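Local coordinates for glycerate dehydrogenase related protein (Thermoplasma acidophilum, PDB 3GVX), which probably reduces glyoxylate or hydroxypyruvate with NADH or NADPH, acting as a D-isomer specific 2-hydroxyacid dehydrogenase, at residues Tyr32-Lys41 with Val45-Ile56; Tyr130-His139 with Ser154-Val162. All coordinates share one frame; numbering follows the deposited sequence.

Contact 1 (Tyr32-Lys41 with Val45-Ile56); sequences YYDAEAQVIK and VLGKRTKMIQAI
Strands A37-I40 and M52-A55 pair in parallel as neighbours in the five-stranded sheet of the domain that probably serves as the substrate-binding part of this dehydrogenase; their axes approach to 4.6 Å and diverge by 20°. The backbone ladder runs from E36 to I40: Q38 donates N to M52 O and receives Q54 N at its O, a bond of 2.7 Å, and I40 N then donates to Q54 O. At the start of the ladder E36 O is gripped twice, by the backbone N of K51 and of M52.

Charged groups gather where the strands begin. E36 and K51 lie alongside each other, pointing the same way, and K51 NZ meets E36 OE1 at 3.0 Å from above the carboxylate plane. R49 has E36 CG over one face of its guanidinium, and its link to E36 OE1 is long, with no N-H directed at the oxygen; D2 supplies R49 NH2 with a second salt bridge. The in-plane edge of R49 is used instead for D34 O, NH1 to O 2.9 Å.

Apolar contacts run along the strands. I40 CD1 touches I53 CG2 at 3.7 Å, while V39 CG1 meets I56 CG2 on crossing at about a right angle. M52 and Q54, on the face shared with A37 and V39, lean on helix 266-279.

In the preceding loops, D34 turns CG away from its backbone N (chi1 -154°), carrying the carboxylate across to two successive amides: R49 N approaches OD1 from above its plane, and K48 N reaches the syn lone pair of OD2 at 2.8 Å, nearly straight at 173°.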
loop_
_atom_site.group_PDB
_atom_site.type_symbol
_atom_site.label_atom_id
_atom_site.label_comp_id
_atom_site.label_asym_id
_atom_site.label_seq_id
_atom_site.Cartn_x
_atom_site.Cartn_y
_atom_site.Cartn_z
ATOM N N TYR B 32 4.588 -39.481 17.887
ATOM C CA TYR B 32 4.264 -38.737 19.064
ATOM C C TYR B 32 5.418 -38.529 19.998
ATOM O O TYR B 32 6.271 -39.391 20.193
ATOM C CB TYR B 32 3.152 -39.416 19.847
ATOM C CG TYR B 32 2.859 -38.662 21.119
ATOM C CD1 TYR B 32 2.010 -37.560 21.116
ATOM C CD2 TYR B 32 3.525 -38.969 22.303
ATOM C CE1 TYR B 32 1.843 -36.769 22.256
ATOM C CE2 TYR B 32 3.365 -38.184 23.450
ATOM C CZ TYR B 32 2.520 -37.086 23.419
ATOM O OH TYR B 32 2.344 -36.314 24.547
ATOM N N TYR B 33 5.395 -37.365 20.614
ATOM C CA TYR B 33 6.402 -37.010 21.561
ATOM C C TYR B 33 5.861 -35.940 22.500
ATOM O O TYR B 33 5.285 -34.947 22.072
ATOM C CB TYR B 33 7.646 -36.535 20.823
ATOM C CG TYR B 33 8.734 -36.123 21.758
ATOM C CD1 TYR B 33 9.480 -37.066 22.465
ATOM C CD2 TYR B 33 8.979 -34.779 21.998
ATOM C CE1 TYR B 33 10.438 -36.671 23.401
ATOM C CE2 TYR B 33 9.921 -34.371 22.921
ATOM C CZ TYR B 33 10.656 -35.315 23.622
ATOM O OH TYR B 33 11.608 -34.889 24.534
ATOM N N ASP B 34 6.055 -36.182 23.789
ATOM C CA ASP B 34 5.615 -35.297 24.853
ATOM C C ASP B 34 6.423 -34.013 24.805
ATOM O O ASP B 34 7.407 -33.866 25.530
ATOM C CB ASP B 34 5.834 -35.979 26.207
ATOM C CG ASP B 34 4.884 -35.481 27.270
ATOM O OD1 ASP B 34 4.458 -34.313 27.174
ATOM O OD2 ASP B 34 4.568 -36.245 28.204
ATOM N N ALA B 35 6.015 -33.076 23.959
ATOM C CA ALA B 35 6.741 -31.817 23.831
ATOM C C ALA B 35 6.113 -30.646 24.586
ATOM O O ALA B 35 4.966 -30.709 25.044
ATOM C CB ALA B 35 6.901 -31.462 22.351
ATOM N N GLU B 36 6.896 -29.583 24.729
ATOM C CA GLU B 36 6.434 -28.380 25.391
ATOM C C GLU B 36 5.435 -27.662 24.506
ATOM O O GLU B 36 4.498 -27.054 24.991
ATOM C CB GLU B 36 7.602 -27.467 25.686
ATOM C CG GLU B 36 8.369 -27.912 26.889
ATOM C CD GLU B 36 9.504 -26.976 27.239
ATOM O OE1 GLU B 36 9.899 -26.941 28.423
ATOM O OE2 GLU B 36 10.010 -26.275 26.336
ATOM N N ALA B 37 5.640 -27.747 23.199
ATOM C CA ALA B 37 4.742 -27.106 22.275
ATOM C C ALA B 37 4.143 -28.105 21.316
ATOM O O ALA B 37 4.806 -29.032 20.834
ATOM C CB ALA B 37 5.466 -26.003 21.527
ATOM N N GLN B 38 2.860 -27.919 21.063
ATOM C CA GLN B 38 2.135 -28.783 20.159
ATOM C C GLN B 38 1.399 -27.921 19.151
ATOM O O GLN B 38 0.713 -26.966 19.516
ATOM C CB GLN B 38 1.146 -29.643 20.940
ATOM C CG GLN B 38 0.498 -30.728 20.128
ATOM C CD GLN B 38 -0.328 -31.649 20.996
ATOM O OE1 GLN B 38 0.190 -32.268 21.926
ATOM N NE2 GLN B 38 -1.616 -31.740 20.708
ATOM N N VAL B 39 1.559 -28.241 17.877
ATOM C CA VAL B 39 0.877 -27.500 16.828
ATOM C C VAL B 39 -0.230 -28.428 16.363
ATOM O O VAL B 39 0.011 -29.595 16.079
ATOM C CB VAL B 39 1.821 -27.177 15.656
ATOM C CG1 VAL B 39 1.103 -26.287 14.649
ATOM C CG2 VAL B 39 3.097 -26.520 16.178
ATOM N N ILE B 40 -1.445 -27.912 16.285
ATOM C CA ILE B 40 -2.569 -28.742 15.922
ATOM C C ILE B 40 -3.522 -28.115 14.936
ATOM O O ILE B 40 -3.443 -26.938 14.606
ATOM C CB ILE B 40 -3.414 -29.068 17.174
ATOM C CG1 ILE B 40 -4.183 -27.813 17.594
ATOM C CG2 ILE B 40 -2.517 -29.501 18.338
ATOM C CD1 ILE B 40 -5.190 -28.020 18.722
ATOM N N LYS B 41 -4.448 -28.939 14.487
ATOM C CA LYS B 41 -5.509 -28.491 13.627
ATOM C C LYS B 41 -6.773 -28.625 14.459
ATOM O O LYS B 41 -7.355 -27.635 14.867
ATOM C CB LYS B 41 -5.603 -29.353 12.376
ATOM C CG LYS B 41 -4.430 -29.206 11.455
ATOM C CD LYS B 41 -4.708 -29.904 10.154
ATOM C CE LYS B 41 -3.561 -29.749 9.199
ATOM N NZ LYS B 41 -3.892 -30.375 7.891
ATOM N N VAL B 45 -3.024 -33.532 22.141
ATOM C CA VAL B 45 -2.764 -34.738 22.896
ATOM C C VAL B 45 -2.057 -34.282 24.155
ATOM O O VAL B 45 -0.943 -33.774 24.089
ATOM C CB VAL B 45 -1.846 -35.697 22.099
ATOM C CG1 VAL B 45 -1.436 -36.893 22.982
ATOM C CG2 VAL B 45 -2.550 -36.146 20.798
ATOM N N LEU B 46 -2.698 -34.455 25.303
ATOM C CA LEU B 46 -2.089 -34.009 26.542
ATOM C C LEU B 46 -0.900 -34.844 26.958
ATOM O O LEU B 46 -0.883 -36.062 26.827
ATOM C CB LEU B 46 -3.099 -33.972 27.691
ATOM C CG LEU B 46 -4.270 -33.008 27.529
ATOM C CD1 LEU B 46 -5.088 -33.084 28.811
ATOM C CD2 LEU B 46 -3.791 -31.578 27.216
ATOM N N GLY B 47 0.106 -34.155 27.464
ATOM C CA GLY B 47 1.300 -34.816 27.919
ATOM C C GLY B 47 1.638 -34.329 29.300
ATOM O O GLY B 47 0.845 -33.680 29.986
ATOM N N LYS B 48 2.851 -34.646 29.706
ATOM C CA LYS B 48 3.337 -34.247 31.001
ATOM C C LYS B 48 4.145 -32.979 30.904
ATOM O O LYS B 48 4.321 -32.277 31.893
ATOM C CB LYS B 48 4.208 -35.341 31.578
ATOM C CG LYS B 48 3.449 -36.377 32.320
ATOM C CD LYS B 48 4.384 -37.473 32.716
ATOM C CE LYS B 48 3.754 -38.321 33.780
ATOM N NZ LYS B 48 4.085 -39.728 33.503
ATOM N N ARG B 49 4.634 -32.678 29.711
ATOM C CA ARG B 49 5.451 -31.491 29.535
ATOM C C ARG B 49 4.758 -30.364 28.771
ATOM O O ARG B 49 5.354 -29.317 28.524
ATOM C CB ARG B 49 6.748 -31.890 28.827
ATOM C CG ARG B 49 7.440 -33.060 29.483
ATOM C CD ARG B 49 8.752 -33.381 28.812
ATOM N NE ARG B 49 9.612 -32.208 28.726
ATOM C CZ ARG B 49 9.925 -31.593 27.588
ATOM N NH1 ARG B 49 9.449 -32.043 26.434
ATOM N NH2 ARG B 49 10.707 -30.523 27.606
ATOM N N THR B 50 3.496 -30.588 28.415
ATOM C CA THR B 50 2.729 -29.618 27.639
ATOM C C THR B 50 2.622 -28.251 28.295
ATOM O O THR B 50 2.203 -28.126 29.444
ATOM C CB THR B 50 1.285 -30.092 27.378
ATOM O OG1 THR B 50 1.275 -31.474 27.002
ATOM C CG2 THR B 50 0.658 -29.256 26.277
ATOM N N LYS B 51 2.997 -27.221 27.552
ATOM C CA LYS B 51 2.912 -25.856 28.045
ATOM C C LYS B 51 2.093 -25.032 27.104
ATOM O O LYS B 51 1.413 -24.105 27.499
ATOM C CB LYS B 51 4.277 -25.208 28.096
ATOM C CG LYS B 51 5.232 -25.751 29.088
ATOM C CD LYS B 51 6.530 -25.020 28.873
ATOM C CE LYS B 51 7.491 -25.240 30.004
ATOM N NZ LYS B 51 8.735 -24.485 29.717
HETATM N N MSE B 52 2.183 -25.376 25.833
HETATM C CA MSE B 52 1.504 -24.588 24.830
HETATM C C MSE B 52 0.968 -25.359 23.652
HETATM O O MSE B 52 1.625 -26.251 23.123
HETATM C CB MSE B 52 2.452 -23.479 24.352
HETATM C CG MSE B 52 1.899 -22.541 23.265
HETATM SE SE MSE B 52 1.907 -23.380 21.663
HETATM C CE MSE B 52 2.489 -22.395 20.668
ATOM N N ILE B 53 -0.229 -24.971 23.233
ATOM C CA ILE B 53 -0.884 -25.586 22.101
ATOM C C ILE B 53 -1.213 -24.521 21.079
ATOM O O ILE B 53 -1.884 -23.536 21.381
ATOM C CB ILE B 53 -2.171 -26.303 22.549
ATOM C CG1 ILE B 53 -1.812 -27.359 23.603
ATOM C CG2 ILE B 53 -2.878 -26.932 21.353
ATOM C CD1 ILE B 53 -2.986 -28.076 24.210
ATOM N N GLN B 54 -0.733 -24.726 19.860
ATOM C CA GLN B 54 -0.941 -23.772 18.776
ATOM C C GLN B 54 -1.816 -24.290 17.638
ATOM O O GLN B 54 -1.397 -25.161 16.879
ATOM C CB GLN B 54 0.408 -23.348 18.200
ATOM C CG GLN B 54 0.294 -22.393 17.039
ATOM C CD GLN B 54 -0.005 -20.978 17.473
ATOM O OE1 GLN B 54 0.772 -20.360 18.203
ATOM N NE2 GLN B 54 -1.146 -20.454 17.030
ATOM N N ALA B 55 -3.025 -23.748 17.515
ATOM C CA ALA B 55 -3.930 -24.118 16.437
ATOM C C ALA B 55 -3.440 -23.356 15.202
ATOM O O ALA B 55 -2.914 -22.246 15.311
ATOM C CB ALA B 55 -5.360 -23.700 16.773
ATOM N N ILE B 56 -3.598 -23.947 14.028
ATOM C CA ILE B 56 -3.145 -23.275 12.817
ATOM C C ILE B 56 -4.286 -22.517 12.176
ATOM O O ILE B 56 -4.081 -21.767 11.236
ATOM C CB ILE B 56 -2.569 -24.263 11.798
ATOM C CG1 ILE B 56 -3.640 -25.272 11.398
ATOM C CG2 ILE B 56 -1.345 -24.942 12.386
ATOM C CD1 ILE B 56 -3.445 -25.882 10.039
HETATM O O HOH W 1 3.110 -32.509 25.515
HETATM O O HOH W 2 -6.430 -25.315 14.070
#

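Contact 2 (Tyr130-His139 with Ser154-Val162); sequences YGGIGRRVAH and SSVDQNVDV
Y130 meets V160 and D157 in the close-packed half of the contact. V160 CG2 sits over one face of the Y130 ring, 3.9 Å from its centroid and 30° off the normal, a CH-pi contact. At the ring's edge, Y130 OH donates to D157 OD1 over 2.8 Å, with ring and carboxylate planes 86° apart. That oxygen also accepts N159 N from the opposite face of the carboxylate, closing an Asx turn; the D157 side chain stands between its own N and carbonyl carbon (chi1 53°), bringing OD1 within range of both donors. With an alanine in place of the tyrosine, ring and hydroxyl would be gone, which would probably cost D157 OD1 one of these two donors and take the aromatic face from under V160 CG2. Further along, A138 CB lies 4.1 Å from N159 CB.

These residues join helix 132-143 and the turn leading into it, a glycine-rich segment consistent with a Rossmann dinucleotide fold, to the loop between strands 147-151 and 162-163.

The R135 side is looser. The R135 guanidinium has Y130 CD2 over the centre of one face, yet NH1 stays 4.2 Å from D157 OD2, too far for a salt bridge. Water 4 spans the two, accepting from NH1 and donating to OD2. Water 3 links R135 O, D157 OD2 and N159 ND2, and water 5 lies between N159 ND2 and H139 ND1; H139 NE2 bonds A143 O of the second subunit.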
loop_
_atom_site.group_PDB
_atom_site.type_symbol
_atom_site.label_atom_id
_atom_site.label_comp_id
_atom_site.label_asym_id
_atom_site.label_seq_id
_atom_site.Cartn_x
_atom_site.Cartn_y
_atom_site.Cartn_z
ATOM N N TYR B 130 -11.093 -0.638 16.328
ATOM C CA TYR B 130 -9.672 -0.893 16.329
ATOM C C TYR B 130 -9.259 -2.286 16.726
ATOM O O TYR B 130 -8.622 -2.508 17.766
ATOM C CB TYR B 130 -8.939 0.107 17.201
ATOM C CG TYR B 130 -7.529 0.300 16.715
ATOM C CD1 TYR B 130 -7.282 0.740 15.417
ATOM C CD2 TYR B 130 -6.441 0.029 17.534
ATOM C CE1 TYR B 130 -5.981 0.907 14.947
ATOM C CE2 TYR B 130 -5.133 0.191 17.075
ATOM C CZ TYR B 130 -4.913 0.634 15.783
ATOM O OH TYR B 130 -3.630 0.808 15.351
ATOM N N GLY B 131 -9.606 -3.234 15.874
ATOM C CA GLY B 131 -9.251 -4.607 16.135
ATOM C C GLY B 131 -8.075 -5.094 15.282
ATOM O O GLY B 131 -7.218 -4.299 14.882
ATOM N N GLY B 132 -8.025 -6.399 15.034
ATOM C CA GLY B 132 -6.959 -6.970 14.237
ATOM C C GLY B 132 -6.804 -6.305 12.886
ATOM O O GLY B 132 -5.697 -6.039 12.434
ATOM N N ILE B 133 -7.925 -6.018 12.246
ATOM C CA ILE B 133 -7.898 -5.380 10.946
ATOM C C ILE B 133 -7.479 -3.926 11.056
ATOM O O ILE B 133 -6.619 -3.463 10.316
ATOM C CB ILE B 133 -9.266 -5.491 10.277
ATOM C CG1 ILE B 133 -9.570 -6.975 10.028
ATOM C CG2 ILE B 133 -9.307 -4.620 9.026
ATOM C CD1 ILE B 133 -10.917 -7.255 9.434
ATOM N N GLY B 134 -8.074 -3.223 12.007
ATOM C CA GLY B 134 -7.737 -1.833 12.216
ATOM C C GLY B 134 -6.283 -1.634 12.590
ATOM O O GLY B 134 -5.675 -0.641 12.197
ATOM N N ARG B 135 -5.717 -2.572 13.344
ATOM C CA ARG B 135 -4.320 -2.467 13.745
ATOM C C ARG B 135 -3.382 -2.672 12.577
ATOM O O ARG B 135 -2.403 -1.962 12.434
ATOM C CB ARG B 135 -4.013 -3.461 14.867
ATOM C CG ARG B 135 -4.720 -3.095 16.168
ATOM C CD ARG B 135 -4.754 -4.209 17.205
ATOM N NE ARG B 135 -5.740 -3.879 18.232
ATOM C CZ ARG B 135 -5.483 -3.256 19.375
ATOM N NH1 ARG B 135 -4.251 -2.895 19.680
ATOM N NH2 ARG B 135 -6.481 -2.957 20.195
ATOM N N ARG B 136 -3.706 -3.647 11.744
ATOM C CA ARG B 136 -2.914 -3.952 10.569
ATOM C C ARG B 136 -3.022 -2.825 9.548
ATOM O O ARG B 136 -2.055 -2.476 8.903
ATOM C CB ARG B 136 -3.375 -5.270 9.953
ATOM C CG ARG B 136 -2.530 -5.729 8.793
ATOM C CD ARG B 136 -1.062 -5.889 9.167
ATOM N NE ARG B 136 -0.272 -6.266 7.999
ATOM C CZ ARG B 136 1.027 -6.542 7.993
ATOM N NH1 ARG B 136 1.728 -6.488 9.113
ATOM N NH2 ARG B 136 1.612 -6.878 6.849
ATOM N N VAL B 137 -4.221 -2.273 9.417
ATOM C CA VAL B 137 -4.488 -1.171 8.503
ATOM C C VAL B 137 -3.653 0.028 8.924
ATOM O O VAL B 137 -3.029 0.676 8.086
ATOM C CB VAL B 137 -6.021 -0.800 8.480
ATOM C CG1 VAL B 137 -6.222 0.636 7.996
ATOM C CG2 VAL B 137 -6.783 -1.783 7.578
ATOM N N ALA B 138 -3.632 0.290 10.232
ATOM C CA ALA B 138 -2.870 1.395 10.808
ATOM C C ALA B 138 -1.352 1.237 10.658
ATOM O O ALA B 138 -0.629 2.224 10.567
ATOM C CB ALA B 138 -3.242 1.573 12.279
ATOM N N HIS B 139 -0.883 -0.007 10.624
ATOM C CA HIS B 139 0.544 -0.293 10.452
ATOM C C HIS B 139 0.924 0.110 9.033
ATOM O O HIS B 139 1.951 0.735 8.820
ATOM C CB HIS B 139 0.829 -1.784 10.717
ATOM C CG HIS B 139 2.013 -2.334 9.987
ATOM N ND1 HIS B 139 3.301 -2.263 10.470
ATOM C CD2 HIS B 139 2.092 -3.002 8.811
ATOM C CE1 HIS B 139 4.119 -2.866 9.625
ATOM N NE2 HIS B 139 3.412 -3.323 8.609
ATOM N N SER B 154 -12.022 1.041 23.558
ATOM C CA SER B 154 -10.723 0.929 24.204
ATOM C C SER B 154 -9.634 0.016 23.664
ATOM O O SER B 154 -9.873 -1.095 23.197
ATOM C CB SER B 154 -10.906 0.611 25.681
ATOM O OG SER B 154 -9.653 0.600 26.336
ATOM N N SER B 155 -8.420 0.533 23.796
ATOM C CA SER B 155 -7.186 -0.112 23.397
ATOM C C SER B 155 -6.815 0.289 21.987
ATOM O O SER B 155 -7.495 -0.038 21.012
ATOM C CB SER B 155 -7.279 -1.639 23.503
ATOM O OG SER B 155 -5.997 -2.201 23.677
ATOM N N VAL B 156 -5.742 1.054 21.909
ATOM C CA VAL B 156 -5.202 1.487 20.646
ATOM C C VAL B 156 -3.755 1.224 20.908
ATOM O O VAL B 156 -3.360 0.951 22.042
ATOM C CB VAL B 156 -5.396 3.001 20.379
ATOM C CG1 VAL B 156 -6.872 3.315 20.219
ATOM C CG2 VAL B 156 -4.726 3.823 21.480
ATOM N N ASP B 157 -2.954 1.272 19.871
ATOM C CA ASP B 157 -1.562 1.049 20.095
ATOM C C ASP B 157 -0.811 2.285 19.695
ATOM O O ASP B 157 -1.364 3.376 19.594
ATOM C CB ASP B 157 -1.076 -0.153 19.300
ATOM C CG ASP B 157 -1.416 -0.053 17.833
ATOM O OD1 ASP B 157 -1.692 1.058 17.351
ATOM O OD2 ASP B 157 -1.407 -1.089 17.151
ATOM N N GLN B 158 0.470 2.094 19.474
ATOM C CA GLN B 158 1.333 3.174 19.096
ATOM C C GLN B 158 1.095 3.703 17.680
ATOM O O GLN B 158 1.560 4.781 17.373
ATOM C CB GLN B 158 2.777 2.717 19.195
ATOM C CG GLN B 158 3.328 2.372 17.840
ATOM C CD GLN B 158 4.206 1.161 17.874
ATOM O OE1 GLN B 158 5.421 1.264 18.052
ATOM N NE2 GLN B 158 3.596 -0.009 17.718
ATOM N N ASN B 159 0.414 2.969 16.804
ATOM C CA ASN B 159 0.214 3.502 15.461
ATOM C C ASN B 159 -1.018 4.390 15.330
ATOM O O ASN B 159 -1.481 4.676 14.231
ATOM C CB ASN B 159 0.173 2.381 14.423
ATOM C CG ASN B 159 1.521 1.777 14.180
ATOM O OD1 ASN B 159 2.545 2.453 14.284
ATOM N ND2 ASN B 159 1.540 0.493 13.851
ATOM N N VAL B 160 -1.539 4.826 16.468
ATOM C CA VAL B 160 -2.695 5.706 16.487
ATOM C C VAL B 160 -2.300 7.075 17.011
ATOM O O VAL B 160 -1.764 7.192 18.104
ATOM C CB VAL B 160 -3.806 5.175 17.390
ATOM C CG1 VAL B 160 -4.903 6.225 17.486
ATOM C CG2 VAL B 160 -4.349 3.842 16.871
ATOM N N ASP B 161 -2.567 8.117 16.241
ATOM C CA ASP B 161 -2.198 9.443 16.691
ATOM C C ASP B 161 -3.319 10.167 17.418
ATOM O O ASP B 161 -3.068 11.040 18.232
ATOM C CB ASP B 161 -1.725 10.273 15.500
ATOM C CG ASP B 161 -0.722 9.533 14.648
ATOM O OD1 ASP B 161 0.369 9.205 15.149
ATOM O OD2 ASP B 161 -1.024 9.259 13.473
ATOM N N VAL B 162 -4.556 9.809 17.113
ATOM C CA VAL B 162 -5.695 10.459 17.741
ATOM C C VAL B 162 -6.836 9.510 18.052
ATOM O O VAL B 162 -7.269 8.711 17.214
ATOM C CB VAL B 162 -6.253 11.607 16.854
ATOM C CG1 VAL B 162 -7.412 12.306 17.573
ATOM C CG2 VAL B 162 -5.141 12.595 16.494
HETATM O O HOH W 3 -0.939 -1.087 14.518
HETATM O O HOH W 4 -1.821 -3.803 18.013
HETATM O O HOH W 5 3.650 -1.271 13.317
#

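How the contacts relate
Contact 1 and contact 2 share no helix or strand: their centres are 32 Å apart, their nearest atoms about 15 Å, and contact 1 comes wholly earlier in the chain. Both are partly buried, contact 1 with 10 of 22 touching residues buried, contact 2 with 2 of 9. Contact 1 joins adjacent strands inside a five-stranded parallel sheet and buries 1041 Å², whereas contact 2 sets a helix and the turn before it against an irregular loop beside the seven-stranded sheet and buries 363 Å². Main-chain bonds dominate the former, with charges gathered at one end; the latter has no direct backbone-to-backbone bond across it and relies on side chains and bridging waters. Only contact 2 also reaches the second subunit.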